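PDB 3K4H: putative transcriptional regulator from Bacillus cytotoxicus NVH 391-98, which probably regulates transcription as a LacI-family member, its periplasmic-binding-protein-like core holding a glucose-containing glycan between two lobes. Local coordinates for residues T117-V122 and A195-D200; A123-S128 and S223-N228; G206-L211 and A236-S241. All blocks are in the same frame, centred on the assembly; numbering follows the deposited sequence.

Contact 1 (T117-V122 and A195-D200); sequences TAAREV and AIMATD. With GLC (alpha-D-glucopyranose), chain C.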
loop_
_atom_site.group_PDB
_atom_site.type_symbol
_atom_site.label_atom_id
_atom_site.label_comp_id
_atom_site.label_asym_id
_atom_site.label_seq_id
_atom_site.Cartn_x
_atom_site.Cartn_y
_atom_site.Cartn_z
ATOM N N THR A 117 -1.553 -7.686 -1.290
ATOM C CA THR A 117 -2.811 -7.718 -2.004
ATOM C C THR A 117 -2.732 -8.380 -3.381
ATOM O O THR A 117 -3.694 -9.034 -3.809
ATOM C CB THR A 117 -3.408 -6.322 -2.107
ATOM O OG1 THR A 117 -3.415 -5.742 -0.794
ATOM C CG2 THR A 117 -4.835 -6.388 -2.636
ATOM N N ALA A 118 -1.606 -8.227 -4.081
ATOM C CA ALA A 118 -1.514 -8.867 -5.389
ATOM C C ALA A 118 -1.697 -10.372 -5.183
ATOM O O ALA A 118 -2.541 -10.971 -5.848
ATOM C CB ALA A 118 -0.232 -8.537 -6.092
ATOM N N ALA A 119 -0.974 -10.951 -4.213
ATOM C CA ALA A 119 -1.006 -12.396 -3.918
ATOM C C ALA A 119 -2.358 -12.840 -3.382
ATOM O O ALA A 119 -2.850 -13.902 -3.740
ATOM C CB ALA A 119 0.109 -12.789 -2.953
ATOM N N ARG A 120 -2.963 -12.031 -2.531
ATOM C CA ARG A 120 -4.327 -12.276 -2.116
ATOM C C ARG A 120 -5.213 -12.405 -3.336
ATOM O O ARG A 120 -6.029 -13.303 -3.403
ATOM C CB ARG A 120 -4.841 -11.117 -1.243
ATOM C CG ARG A 120 -4.698 -11.322 0.233
ATOM C CD ARG A 120 -6.023 -11.716 0.838
ATOM N NE ARG A 120 -6.286 -11.004 2.095
ATOM C CZ ARG A 120 -7.495 -10.646 2.522
ATOM N NH1 ARG A 120 -8.581 -10.924 1.815
ATOM N NH2 ARG A 120 -7.617 -10.007 3.665
ATOM N N GLU A 121 -5.058 -11.496 -4.298
ATOM C CA GLU A 121 -5.954 -11.444 -5.441
ATOM C C GLU A 121 -5.755 -12.657 -6.347
ATOM O O GLU A 121 -6.736 -13.274 -6.799
ATOM C CB GLU A 121 -5.759 -10.161 -6.222
ATOM C CG GLU A 121 -6.422 -8.933 -5.630
ATOM C CD GLU A 121 -5.926 -7.646 -6.279
ATOM O OE1 GLU A 121 -4.896 -7.673 -6.989
ATOM O OE2 GLU A 121 -6.554 -6.592 -6.075
ATOM N N VAL A 122 -4.494 -13.009 -6.593
ATOM C CA VAL A 122 -4.171 -14.221 -7.324
ATOM C C VAL A 122 -4.808 -15.452 -6.650
ATOM O O VAL A 122 -5.343 -16.333 -7.330
ATOM C CB VAL A 122 -2.637 -14.397 -7.473
ATOM C CG1 VAL A 122 -2.284 -15.769 -7.995
ATOM C CG2 VAL A 122 -2.082 -13.362 -8.428
ATOM N N ALA A 195 -3.198 -26.222 -8.314
ATOM C CA ALA A 195 -2.768 -24.906 -8.790
ATOM C C ALA A 195 -1.455 -24.558 -8.086
ATOM O O ALA A 195 -1.161 -25.106 -7.003
ATOM C CB ALA A 195 -3.844 -23.835 -8.537
ATOM N N ILE A 196 -0.671 -23.683 -8.724
ATOM C CA ILE A 196 0.629 -23.247 -8.239
ATOM C C ILE A 196 0.860 -21.730 -8.448
ATOM O O ILE A 196 0.660 -21.199 -9.542
ATOM C CB ILE A 196 1.743 -24.025 -8.942
ATOM C CG1 ILE A 196 1.659 -25.521 -8.595
ATOM C CG2 ILE A 196 3.104 -23.461 -8.601
ATOM C CD1 ILE A 196 2.599 -26.465 -9.420
HETATM N N MSE A 197 1.284 -21.032 -7.394
HETATM C CA MSE A 197 1.690 -19.641 -7.538
HETATM C C MSE A 197 3.197 -19.523 -7.434
HETATM O O MSE A 197 3.800 -19.912 -6.449
HETATM C CB MSE A 197 0.997 -18.741 -6.518
HETATM C CG MSE A 197 1.247 -17.240 -6.724
HETATM SE SE MSE A 197 0.352 -16.130 -5.328
HETATM C CE MSE A 197 1.806 -16.124 -4.017
ATOM N N ALA A 198 3.797 -18.980 -8.483
ATOM C CA ALA A 198 5.219 -18.739 -8.537
ATOM C C ALA A 198 5.446 -17.264 -8.353
ATOM O O ALA A 198 4.772 -16.450 -8.958
ATOM C CB ALA A 198 5.740 -19.177 -9.853
ATOM N N THR A 199 6.389 -16.920 -7.493
ATOM C CA THR A 199 6.657 -15.519 -7.165
ATOM C C THR A 199 7.557 -14.834 -8.201
ATOM O O THR A 199 7.803 -13.641 -8.096
ATOM C CB THR A 199 7.282 -15.388 -5.789
ATOM O OG1 THR A 199 8.441 -16.227 -5.724
ATOM C CG2 THR A 199 6.298 -15.814 -4.714
ATOM N N ASP A 200 7.994 -15.589 -9.218
ATOM C CA ASP A 200 8.844 -15.080 -10.289
ATOM C C ASP A 200 8.694 -15.886 -11.598
ATOM O O ASP A 200 8.768 -17.114 -11.584
ATOM C CB ASP A 200 10.302 -15.126 -9.821
ATOM C CG ASP A 200 11.265 -14.523 -10.820
ATOM O OD1 ASP A 200 11.842 -13.485 -10.467
ATOM O OD2 ASP A 200 11.455 -15.063 -11.940
HETATM C C1 GLC C . 12.670 -11.069 -8.874
HETATM C C2 GLC C . 13.778 -10.219 -8.273
HETATM C C3 GLC C . 13.275 -9.538 -7.020
HETATM C C4 GLC C . 12.117 -8.661 -7.459
HETATM C C5 GLC C . 10.966 -9.558 -7.917
HETATM C C6 GLC C . 9.804 -8.704 -8.456
HETATM O O1 GLC C . 12.535 -12.242 -8.115
HETATM O O2 GLC C . 14.868 -11.042 -7.939
HETATM O O3 GLC C . 14.326 -8.811 -6.413
HETATM O O4 GLC C . 11.672 -7.816 -6.420
HETATM O O5 GLC C . 11.396 -10.445 -8.934
HETATM O O6 GLC C . 8.549 -9.325 -8.288
#
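The selenomethionine M197 reaches from strand 195-198 to A119 and V122, two residues one helical turn apart on helix 115-128. Its chain leaves the strand fully extended, with CG anti to the backbone N (chi1 -173°), and bends only at the last torsion (chi3 89°), which turns CE toward A119 while SE stays beside V122. M197 SE lies 3.8 Å from V122 CG1, the two side chains crossing at a slant, and M197 CE is 3.9 Å from A119 CB, which is also near SE. The short methyl of A119 suits a place where the end of a long side chain arrives; in the branched V122, CG1, with CB behind it, meets SE and CG. Just beyond the strand the chemistry turns polar. D200 OD1 accepts a hydrogen bond of 2.7 Å from O1 of the bound glucose and another from N25, while D200 OD2 caps the following helix at L202 N, which would help to fix the carboxylate's orientation toward the sugar. M197 also packs on F136, and V122 on V225; the contact lies between helix 115-128 and one face of the sheet, at its parallel strands 134-138, 195-198 and 223-227, with helix 144-159 alongside through M153.

Contact 2 (A123-S128 and S223-N228); sequences AEYLIS and SIVSFN. With GLC (alpha-D-glucopyranose), chain C.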
loop_
_atom_site.group_PDB
_atom_site.type_symbol
_atom_site.label_atom_id
_atom_site.label_comp_id
_atom_site.label_asym_id
_atom_site.label_seq_id
_atom_site.Cartn_x
_atom_site.Cartn_y
_atom_site.Cartn_z
ATOM N N ALA A 123 -4.754 -15.509 -5.317
ATOM C CA ALA A 123 -5.249 -16.674 -4.611
ATOM C C ALA A 123 -6.769 -16.679 -4.655
ATOM O O ALA A 123 -7.386 -17.743 -4.798
ATOM C CB ALA A 123 -4.732 -16.714 -3.187
ATOM N N GLU A 124 -7.370 -15.489 -4.563
ATOM C CA GLU A 124 -8.830 -15.362 -4.717
ATOM C C GLU A 124 -9.251 -15.838 -6.109
ATOM O O GLU A 124 -10.225 -16.592 -6.246
ATOM C CB GLU A 124 -9.302 -13.944 -4.430
ATOM C CG GLU A 124 -9.426 -13.688 -2.945
ATOM C CD GLU A 124 -9.432 -12.208 -2.544
ATOM O OE1 GLU A 124 -9.689 -11.315 -3.402
ATOM O OE2 GLU A 124 -9.179 -11.949 -1.337
ATOM N N TYR A 125 -8.458 -15.451 -7.116
ATOM C CA TYR A 125 -8.676 -15.865 -8.499
ATOM C C TYR A 125 -8.714 -17.387 -8.672
ATOM O O TYR A 125 -9.694 -17.924 -9.219
ATOM C CB TYR A 125 -7.668 -15.200 -9.438
ATOM C CG TYR A 125 -7.680 -15.736 -10.845
ATOM C CD1 TYR A 125 -8.869 -15.837 -11.580
ATOM C CD2 TYR A 125 -6.494 -16.146 -11.455
ATOM C CE1 TYR A 125 -8.866 -16.348 -12.881
ATOM C CE2 TYR A 125 -6.491 -16.651 -12.739
ATOM C CZ TYR A 125 -7.666 -16.746 -13.440
ATOM O OH TYR A 125 -7.613 -17.241 -14.707
ATOM N N LEU A 126 -7.684 -18.077 -8.175
ATOM C CA LEU A 126 -7.639 -19.533 -8.213
ATOM C C LEU A 126 -8.739 -20.191 -7.365
ATOM O O LEU A 126 -9.300 -21.241 -7.738
ATOM C CB LEU A 126 -6.268 -20.037 -7.772
ATOM C CG LEU A 126 -5.022 -19.639 -8.582
ATOM C CD1 LEU A 126 -3.786 -20.003 -7.843
ATOM C CD2 LEU A 126 -5.010 -20.300 -9.918
ATOM N N ILE A 127 -9.049 -19.589 -6.222
ATOM C CA ILE A 127 -10.038 -20.175 -5.319
ATOM C C ILE A 127 -11.409 -20.054 -5.969
ATOM O O ILE A 127 -12.213 -20.966 -5.901
ATOM C CB ILE A 127 -10.001 -19.525 -3.901
ATOM C CG1 ILE A 127 -8.726 -19.926 -3.150
ATOM C CG2 ILE A 127 -11.248 -19.900 -3.073
ATOM C CD1 ILE A 127 -8.452 -19.047 -1.937
ATOM N N SER A 128 -11.656 -18.935 -6.634
ATOM C CA SER A 128 -12.911 -18.767 -7.356
ATOM C C SER A 128 -12.983 -19.775 -8.502
ATOM O O SER A 128 -14.067 -20.075 -8.964
ATOM C CB SER A 128 -13.075 -17.340 -7.888
ATOM O OG SER A 128 -12.316 -17.136 -9.083
ATOM N N SER A 223 -2.935 -25.579 -12.896
ATOM C CA SER A 223 -2.947 -24.159 -13.202
ATOM C C SER A 223 -1.731 -23.474 -12.556
ATOM O O SER A 223 -1.346 -23.797 -11.420
ATOM C CB SER A 223 -4.245 -23.508 -12.701
ATOM O OG SER A 223 -5.389 -24.113 -13.273
ATOM N N ILE A 224 -1.143 -22.530 -13.282
ATOM C CA ILE A 224 0.002 -21.766 -12.812
ATOM C C ILE A 224 -0.315 -20.279 -12.938
ATOM O O ILE A 224 -0.734 -19.843 -14.004
ATOM C CB ILE A 224 1.235 -21.991 -13.727
ATOM C CG1 ILE A 224 1.611 -23.464 -13.831
ATOM C CG2 ILE A 224 2.424 -21.157 -13.277
ATOM C CD1 ILE A 224 2.579 -23.717 -15.001
ATOM N N VAL A 225 -0.097 -19.503 -11.879
ATOM C CA VAL A 225 0.056 -18.066 -12.018
ATOM C C VAL A 225 1.430 -17.697 -11.484
ATOM O O VAL A 225 1.887 -18.307 -10.500
ATOM C CB VAL A 225 -0.970 -17.272 -11.225
ATOM C CG1 VAL A 225 -0.798 -15.798 -11.537
ATOM C CG2 VAL A 225 -2.378 -17.708 -11.576
ATOM N N SER A 226 2.079 -16.722 -12.084
ATOM C CA SER A 226 3.378 -16.250 -11.683
ATOM C C SER A 226 3.410 -14.747 -11.679
ATOM O O SER A 226 2.449 -14.107 -11.923
ATOM C CB SER A 226 4.443 -16.775 -12.598
ATOM O OG SER A 226 5.195 -15.718 -13.096
ATOM N N PHE A 227 4.551 -14.173 -11.415
ATOM C CA PHE A 227 4.669 -12.752 -11.236
ATOM C C PHE A 227 5.707 -12.140 -12.118
ATOM O O PHE A 227 6.638 -12.749 -12.457
ATOM C CB PHE A 227 5.122 -12.467 -9.837
ATOM C CG PHE A 227 4.044 -12.242 -8.888
ATOM C CD1 PHE A 227 3.640 -11.010 -8.584
ATOM C CD2 PHE A 227 3.483 -13.262 -8.230
ATOM C CE1 PHE A 227 2.663 -10.827 -7.694
ATOM C CE2 PHE A 227 2.509 -13.056 -7.353
ATOM C CZ PHE A 227 2.106 -11.851 -7.089
ATOM N N ASN A 228 5.532 -10.882 -12.439
ATOM C CA ASN A 228 6.459 -10.068 -13.194
ATOM C C ASN A 228 6.381 -9.898 -14.693
ATOM O O ASN A 228 6.954 -9.007 -15.188
ATOM C CB ASN A 228 7.804 -10.726 -13.039
ATOM C CG ASN A 228 8.478 -10.442 -11.748
ATOM O OD1 ASN A 228 9.573 -10.886 -11.534
ATOM N ND2 ASN A 228 7.848 -9.715 -10.893
HETATM C C1 GLC C . 12.670 -11.069 -8.874
HETATM C C2 GLC C . 13.778 -10.219 -8.273
HETATM C C3 GLC C . 13.275 -9.538 -7.020
HETATM C C4 GLC C . 12.117 -8.661 -7.459
HETATM C C5 GLC C . 10.966 -9.558 -7.917
HETATM C C6 GLC C . 9.804 -8.704 -8.456
HETATM O O1 GLC C . 12.535 -12.242 -8.115
HETATM O O2 GLC C . 14.868 -11.042 -7.939
HETATM O O3 GLC C . 14.326 -8.811 -6.413
HETATM O O4 GLC C . 11.672 -7.816 -6.420
HETATM O O5 GLC C . 11.396 -10.445 -8.934
HETATM O O6 GLC C . 8.549 -9.325 -8.288
#
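L126 and V225 meet through one methyl each, L126 CD2 to V225 CG2 at 4.0 Å, the two side chains passing alongside each other and pointing opposite ways. The same L126 CD2 lies 4.3 Å from S223 CB, two residues earlier on the strand, so a single branch of the leucine covers both inward-pointing positions. Y125 joins from the side: its ring presents an edge, with V225 CG2 near the ring plane and 4.4 Å from Y125 CE2. The first torsion of V225 puts CG1 anti to the backbone N (chi1 -175°), which leaves CG2 as the branch that faces the helix. Segments 123-128 and 223-227 run nearly antiparallel, at 169°, with their axes 10.3 Å apart.

Around this apolar patch a second shell surrounds the partners. The Y125 ring forms a cation-pi interaction with K280, and S128 OG braces the helix backbone here with a 2.7 Å hydrogen bond to Y125 O, the donor tilted 26° from the carbonyl plane. L126 is backed by I134 of strand 134-138. S223 is small enough to fit under the leucine, and its buried hydroxyl is satisfied by E285 N. Farther along the strand, F227 forms a cation-pi pair with R149, which also hydrogen-bonds the glucose, and N228 belongs to the ligand pocket.

The contact itself uses no hydrogen bond. Valine, with its branched side chain, suits a strand, and leucine suits a helix face turned to a sheet; their contact contributes through dispersion and the exclusion of water. Polar recognition lies instead at the C-terminal end of the strand, where, as in other binding proteins of this fold, residues at and beyond the strand ends meet the sugar, here together with R149 of helix 144-159.

Contact 3 (G206-L211 and A236-S241); sequences GVLSAL and ASPPLS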
loop_
_atom_site.group_PDB
_atom_site.type_symbol
_atom_site.label_atom_id
_atom_site.label_comp_id
_atom_site.label_asym_id
_atom_site.label_seq_id
_atom_site.Cartn_x
_atom_site.Cartn_y
_atom_site.Cartn_z
ATOM N N GLY A 206 10.054 -22.501 -15.569
ATOM C CA GLY A 206 10.647 -23.763 -15.233
ATOM C C GLY A 206 9.597 -24.746 -14.776
ATOM O O GLY A 206 9.698 -25.933 -15.052
ATOM N N VAL A 207 8.598 -24.257 -14.060
ATOM C CA VAL A 207 7.550 -25.105 -13.549
ATOM C C VAL A 207 6.900 -25.729 -14.781
ATOM O O VAL A 207 6.840 -26.958 -14.898
ATOM C CB VAL A 207 6.564 -24.301 -12.625
ATOM C CG1 VAL A 207 5.213 -24.980 -12.474
ATOM C CG2 VAL A 207 7.175 -24.102 -11.224
ATOM N N LEU A 208 6.491 -24.878 -15.729
ATOM C CA LEU A 208 5.934 -25.300 -17.011
ATOM C C LEU A 208 6.720 -26.377 -17.735
ATOM O O LEU A 208 6.159 -27.356 -18.175
ATOM C CB LEU A 208 5.855 -24.123 -17.946
ATOM C CG LEU A 208 4.528 -23.508 -18.279
ATOM C CD1 LEU A 208 4.832 -22.465 -19.313
ATOM C CD2 LEU A 208 3.607 -24.595 -18.883
ATOM N N SER A 209 8.013 -26.199 -17.918
ATOM C CA SER A 209 8.729 -27.193 -18.677
ATOM C C SER A 209 8.756 -28.492 -17.895
ATOM O O SER A 209 8.661 -29.565 -18.472
ATOM C CB SER A 209 10.158 -26.740 -19.012
ATOM O OG SER A 209 10.303 -25.354 -18.786
ATOM N N ALA A 210 8.864 -28.394 -16.580
ATOM C CA ALA A 210 9.057 -29.574 -15.767
ATOM C C ALA A 210 7.773 -30.380 -15.754
ATOM O O ALA A 210 7.782 -31.602 -15.835
ATOM C CB ALA A 210 9.459 -29.178 -14.362
ATOM N N LEU A 211 6.664 -29.662 -15.674
ATOM C CA LEU A 211 5.356 -30.252 -15.643
ATOM C C LEU A 211 5.099 -30.942 -16.987
ATOM O O LEU A 211 4.425 -31.984 -17.064
ATOM C CB LEU A 211 4.349 -29.150 -15.367
ATOM C CG LEU A 211 3.335 -29.254 -14.222
ATOM C CD1 LEU A 211 3.823 -29.978 -13.023
ATOM C CD2 LEU A 211 2.921 -27.866 -13.815
ATOM N N ALA A 236 5.598 -18.174 -23.899
ATOM C CA ALA A 236 5.729 -19.477 -23.358
ATOM C C ALA A 236 4.594 -20.217 -23.910
ATOM O O ALA A 236 3.616 -19.642 -24.271
ATOM C CB ALA A 236 5.596 -19.416 -21.924
ATOM N N SER A 237 4.704 -21.518 -24.000
ATOM C CA SER A 237 3.569 -22.226 -24.460
ATOM C C SER A 237 3.069 -23.061 -23.348
ATOM O O SER A 237 3.744 -23.954 -22.917
ATOM C CB SER A 237 3.998 -23.136 -25.575
ATOM O OG SER A 237 4.571 -24.284 -25.034
ATOM N N PRO A 238 1.822 -22.873 -22.975
ATOM C CA PRO A 238 0.982 -21.771 -23.378
ATOM C C PRO A 238 1.398 -20.568 -22.660
ATOM O O PRO A 238 2.009 -20.690 -21.668
ATOM C CB PRO A 238 -0.349 -22.183 -22.854
ATOM C CG PRO A 238 -0.075 -22.934 -21.774
ATOM C CD PRO A 238 1.124 -23.693 -22.002
ATOM N N PRO A 239 1.060 -19.406 -23.127
ATOM C CA PRO A 239 1.473 -18.203 -22.444
ATOM C C PRO A 239 1.023 -18.148 -21.012
ATOM O O PRO A 239 -0.069 -18.468 -20.697
ATOM C CB PRO A 239 0.755 -17.141 -23.231
ATOM C CG PRO A 239 0.664 -17.680 -24.524
ATOM C CD PRO A 239 0.388 -19.089 -24.378
ATOM N N LEU A 240 1.913 -17.704 -20.148
ATOM C CA LEU A 240 1.710 -17.664 -18.710
ATOM C C LEU A 240 0.901 -16.571 -18.117
ATOM O O LEU A 240 1.174 -15.448 -18.343
ATOM C CB LEU A 240 3.047 -17.438 -18.102
ATOM C CG LEU A 240 3.797 -18.420 -17.274
ATOM C CD1 LEU A 240 4.917 -17.658 -16.769
ATOM C CD2 LEU A 240 2.993 -18.826 -16.174
ATOM N N SER A 241 -0.054 -16.900 -17.278
ATOM C CA SER A 241 -0.729 -15.900 -16.514
ATOM C C SER A 241 0.252 -15.379 -15.543
ATOM O O SER A 241 0.944 -16.112 -14.931
ATOM C CB SER A 241 -1.844 -16.543 -15.779
ATOM O OG SER A 241 -2.632 -17.206 -16.685
#
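A single leucine side chain, L208, set against a proline-containing loop makes this an apolar helix-to-loop contact, at the margin of the lobe where helix 201-213 faces the connection between helix 231-235 and strand 241-244. Both methyls of L208 take part. L208 CD1 lies 4.1 Å from A236 CB and 4.0 Å from the backbone O of S237, and also approaches the backbone O of P238. L208 CD2 meets the proline ring at its CD atom, 4.1 Å from P238 CD, with the two side chains at a slant to each other. No hydrogen bond spans the segments, and the carbonyl oxygens touched by the leucine act here as part of the wall around it.

The residue types fit this shape. A236 offers a small methyl where the leucine comes close. P238 is preceded by a cis peptide bond, which is consistent with a tight turn that brings A236, S237 and P238 against L208. Leucine, branched at its end, can touch several parts of such a turn at once. S237 lies at the exposed border, where a hydroxyl is at home in water.

Inward, L208 also packs on I224 of strand 223-227 and on V218, and L240 meets that same I224, so the strand forms the floor beneath helix and loop. A236 rests in addition on L205 of the same helix. V207, which also meets I224, and A210 pack on helix 176-187, while S241 leads the loop back into the sheet, where its backbone bonds to S226 of strand 223-227.

From the N terminus, helix 115-128 comes first and supplies one side of two contacts. Contact 1 closes a loop from its earlier turns to strand 195-198; contact 2 starts from its later turns and closes on strand 223-227, so the two loops cross. The two strands are parallel neighbours, hydrogen-bonded as from I196 N to S223 O, and helix 201-213 joins them in a beta-alpha-beta crossover. Contact 3 starts on that helix, after contact 1 has closed, and crosses contact 2 by ending beyond strand 223-227. Contacts 1 and 2 lie on one face of the sheet; contact 3 belongs to the opposite face, joined to contact 2 through I224 and to contact 1 through I196 against V207.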